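Local coordinates for protein fuculose-1-phosphate aldolase (Thermus thermophilus, PDB 2FK5) that belongs to the class II aldolase and adducin family of the AraD-like clan and assembles from several identical subunits, at residues I182-Y185 with H186-Q190. Sequence-based numbering, arbitrary orientation.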
ATOM      1  N   ILE A 182       0.677  -5.204 -23.611  1.00 18.17           N
ATOM      2  CA  ILE A 182       0.438  -6.462 -24.320  1.00 20.74           C
ATOM      3  C   ILE A 182       0.991  -6.373 -25.745  1.00 23.16           C
ATOM      4  O   ILE A 182       1.609  -7.324 -26.245  1.00 19.36           O
ATOM      5  CB  ILE A 182      -1.072  -6.808 -24.334  1.00 22.18           C
ATOM      6  CG1 ILE A 182      -1.501  -7.238 -22.927  1.00 20.06           C
ATOM      7  CG2 ILE A 182      -1.362  -7.931 -25.339  1.00 21.88           C
ATOM      8  CD1 ILE A 182      -3.005  -7.495 -22.796  1.00 19.45           C
ATOM      9  N   LEU A 183       0.781  -5.232 -26.398  1.00 18.38           N
ATOM     10  CA  LEU A 183       1.306  -5.026 -27.752  1.00 20.26           C
ATOM     11  C   LEU A 183       2.829  -5.143 -27.754  1.00 24.75           C
ATOM     12  O   LEU A 183       3.422  -5.808 -28.613  1.00 16.94           O
ATOM     13  CB  LEU A 183       0.912  -3.637 -28.275  1.00 21.83           C
ATOM     14  CG  LEU A 183      -0.487  -3.485 -28.872  1.00 22.62           C
ATOM     15  CD1 LEU A 183      -0.810  -2.011 -29.107  1.00 19.56           C
ATOM     16  CD2 LEU A 183      -0.543  -4.253 -30.190  1.00 32.96           C
ATOM     17  N   LEU A 184       3.466  -4.484 -26.792  1.00 20.48           N
ATOM     18  CA  LEU A 184       4.922  -4.515 -26.690  1.00 22.41           C
ATOM     19  C   LEU A 184       5.423  -5.938 -26.427  1.00 22.84           C
ATOM     20  O   LEU A 184       6.304  -6.427 -27.126  1.00 18.86           O
ATOM     21  CB  LEU A 184       5.405  -3.594 -25.558  1.00 17.56           C
ATOM     22  CG  LEU A 184       6.902  -3.683 -25.200  1.00 17.80           C
ATOM     23  CD1 LEU A 184       7.761  -3.166 -26.362  1.00 20.56           C
ATOM     24  CD2 LEU A 184       7.175  -2.858 -23.943  1.00 21.85           C
ATOM     25  N   TYR A 185       4.867  -6.597 -25.417  1.00 18.35           N
ATOM     26  CA  TYR A 185       5.293  -7.956 -25.081  1.00 18.13           C
ATOM     27  C   TYR A 185       5.102  -8.891 -26.274  1.00 19.20           C
ATOM     28  O   TYR A 185       5.963  -9.704 -26.584  1.00 20.31           O
ATOM     29  CB  TYR A 185       4.487  -8.487 -23.900  1.00 21.41           C
ATOM     30  CG  TYR A 185       4.647  -7.700 -22.613  1.00 22.45           C
ATOM     31  CD1 TYR A 185       3.603  -7.633 -21.695  1.00 28.48           C
ATOM     32  CD2 TYR A 185       5.846  -7.068 -22.294  1.00 34.05           C
ATOM     33  CE1 TYR A 185       3.738  -6.963 -20.490  1.00 30.06           C
ATOM     34  CE2 TYR A 185       6.000  -6.388 -21.081  1.00 38.78           C
ATOM     35  CZ  TYR A 185       4.937  -6.344 -20.186  1.00 37.88           C
ATOM     36  OH  TYR A 185       5.060  -5.693 -18.982  1.00 46.33           O
ATOM     37  N   HIS A 186       3.954  -8.787 -26.921  1.00 18.21           N
ATOM     38  CA  HIS A 186       3.666  -9.614 -28.090  1.00 18.59           C
ATOM     39  C   HIS A 186       4.745  -9.416 -29.170  1.00 20.31           C
ATOM     40  O   HIS A 186       5.251 -10.379 -29.754  1.00 25.06           O
ATOM     41  CB  HIS A 186       2.279  -9.239 -28.623  1.00 21.03           C
ATOM     42  CG  HIS A 186       1.923  -9.893 -29.917  1.00 25.93           C
ATOM     43  ND1 HIS A 186       2.386  -9.437 -31.132  1.00 27.67           N
ATOM     44  CD2 HIS A 186       1.146 -10.968 -30.189  1.00 34.96           C
ATOM     45  CE1 HIS A 186       1.911 -10.205 -32.097  1.00 33.18           C
ATOM     46  NE2 HIS A 186       1.156 -11.141 -31.550  1.00 30.70           N
ATOM     47  N   ARG A 187       5.116  -8.165 -29.411  1.00 21.98           N
ATOM     48  CA  ARG A 187       6.122  -7.845 -30.423  1.00 24.69           C
ATOM     49  C   ARG A 187       7.538  -8.299 -30.044  1.00 19.60           C
ATOM     50  O   ARG A 187       8.283  -8.801 -30.893  1.00 19.91           O
ATOM     51  CB  ARG A 187       6.106  -6.338 -30.683  1.00 22.23           C
ATOM     52  CG  ARG A 187       7.038  -5.854 -31.779  1.00 27.55           C
ATOM     53  CD  ARG A 187       6.691  -4.405 -32.062  1.00 36.45           C
ATOM     54  NE  ARG A 187       7.650  -3.699 -32.894  1.00 36.75           N
ATOM     55  CZ  ARG A 187       7.414  -3.313 -34.144  1.00 36.32           C
ATOM     56  NH1 ARG A 187       6.250  -3.580 -34.716  1.00 27.19           N
ATOM     57  NH2 ARG A 187       8.330  -2.627 -34.808  1.00 30.95           N
ATOM     58  N   LEU A 188       7.919  -8.113 -28.780  1.00 18.07           N
ATOM     59  CA  LEU A 188       9.252  -8.518 -28.334  1.00 23.79           C
ATOM     60  C   LEU A 188       9.420 -10.039 -28.370  1.00 20.69           C
ATOM     61  O   LEU A 188      10.481 -10.528 -28.738  1.00 21.07           O
ATOM     62  CB  LEU A 188       9.561  -7.988 -26.918  1.00 19.35           C
ATOM     63  CG  LEU A 188       9.563  -6.469 -26.689  1.00 18.50           C
ATOM     64  CD1 LEU A 188      10.264  -6.159 -25.351  1.00 19.19           C
ATOM     65  CD2 LEU A 188      10.293  -5.752 -27.828  1.00 24.02           C
ATOM     66  N   TRP A 189       8.382 -10.780 -27.981  1.00 21.63           N
ATOM     67  CA  TRP A 189       8.433 -12.244 -28.016  1.00 24.22           C
ATOM     68  C   TRP A 189       8.641 -12.699 -29.465  1.00 21.17           C
ATOM     69  O   TRP A 189       9.490 -13.544 -29.762  1.00 20.17           O
ATOM     70  CB  TRP A 189       7.122 -12.837 -27.469  1.00 20.51           C
ATOM     71  CG  TRP A 189       7.041 -14.330 -27.564  1.00 23.88           C
ATOM     72  CD1 TRP A 189       6.620 -15.071 -28.634  1.00 27.58           C
ATOM     73  CD2 TRP A 189       7.414 -15.265 -26.551  1.00 22.31           C
ATOM     74  NE1 TRP A 189       6.710 -16.414 -28.346  1.00 26.51           N
ATOM     75  CE2 TRP A 189       7.194 -16.559 -27.075  1.00 23.46           C
ATOM     76  CE3 TRP A 189       7.916 -15.134 -25.250  1.00 24.92           C
ATOM     77  CZ2 TRP A 189       7.459 -17.718 -26.336  1.00 19.20           C
ATOM     78  CZ3 TRP A 189       8.181 -16.289 -24.520  1.00 27.23           C
ATOM     79  CH2 TRP A 189       7.951 -17.563 -25.068  1.00 28.28           C
ATOM     80  N   GLN A 190       7.859 -12.127 -30.368  1.00 20.75           N
ATOM     81  CA  GLN A 190       7.955 -12.470 -31.789  1.00 23.54           C
ATOM     82  C   GLN A 190       9.322 -12.088 -32.348  1.00 28.62           C
ATOM     83  O   GLN A 190       9.923 -12.836 -33.124  1.00 24.19           O
ATOM     84  CB  GLN A 190       6.860 -11.740 -32.564  1.00 24.80           C
ATOM     85  CG  GLN A 190       6.974 -11.808 -34.080  1.00 28.90           C
ATOM     86  CD  GLN A 190       6.572 -13.156 -34.641  1.00 42.01           C
ATOM     87  OE1 GLN A 190       6.116 -14.035 -33.909  1.00 33.85           O
ATOM     88  NE2 GLN A 190       6.731 -13.324 -35.952  1.00 41.47           N
TER
HETATM   89  O   HOH W   1       2.624  -6.514 -31.277  1.00 23.66           O
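L184 and L188, one turn apart on a single helix, make the tight side of this contact: CD1 of L184 comes to 3.8 Å from CG of L188. L184 has CG anti to its own N (chi1 171°) and L188 has CG anti to its carbonyl carbon (chi1 -61°), which brings the two branched ends together at a slant. The backbone of the same two residues is joined by the L188 N to L184 O hydrogen bond of 2.9 Å, with the donor almost in line with the carbonyl. Three more alpha-helical bonds, all with N-H...O angles of at least 154°, run from H186 N to I182 O (2.8 Å), R187 N to L183 O and W189 N to Y185 O.

On the partly exposed side, water 1 donates to L183 O at 2.9 Å and also lies 2.9 Å from H186 ND1. L183 O therefore accepts both the R187 amide and a water proton. The H186 ring stacks on H100 of a neighbouring subunit.

The contact's centre lies about 24 Å from the chain's centre, near the end of helix 162-191. L188 meets L188 of two neighbouring subunits, and R187 NE donates a hydrogen bond to W189 O of one of them, its guanidinium making a cation-pi contact with that W189, consistent with a part in subunit assembly. Within the chain, L183 and L184 rest on L97 and V93 of helix 92-98, and I182, L183 and H186 on the loop at L107 and D108.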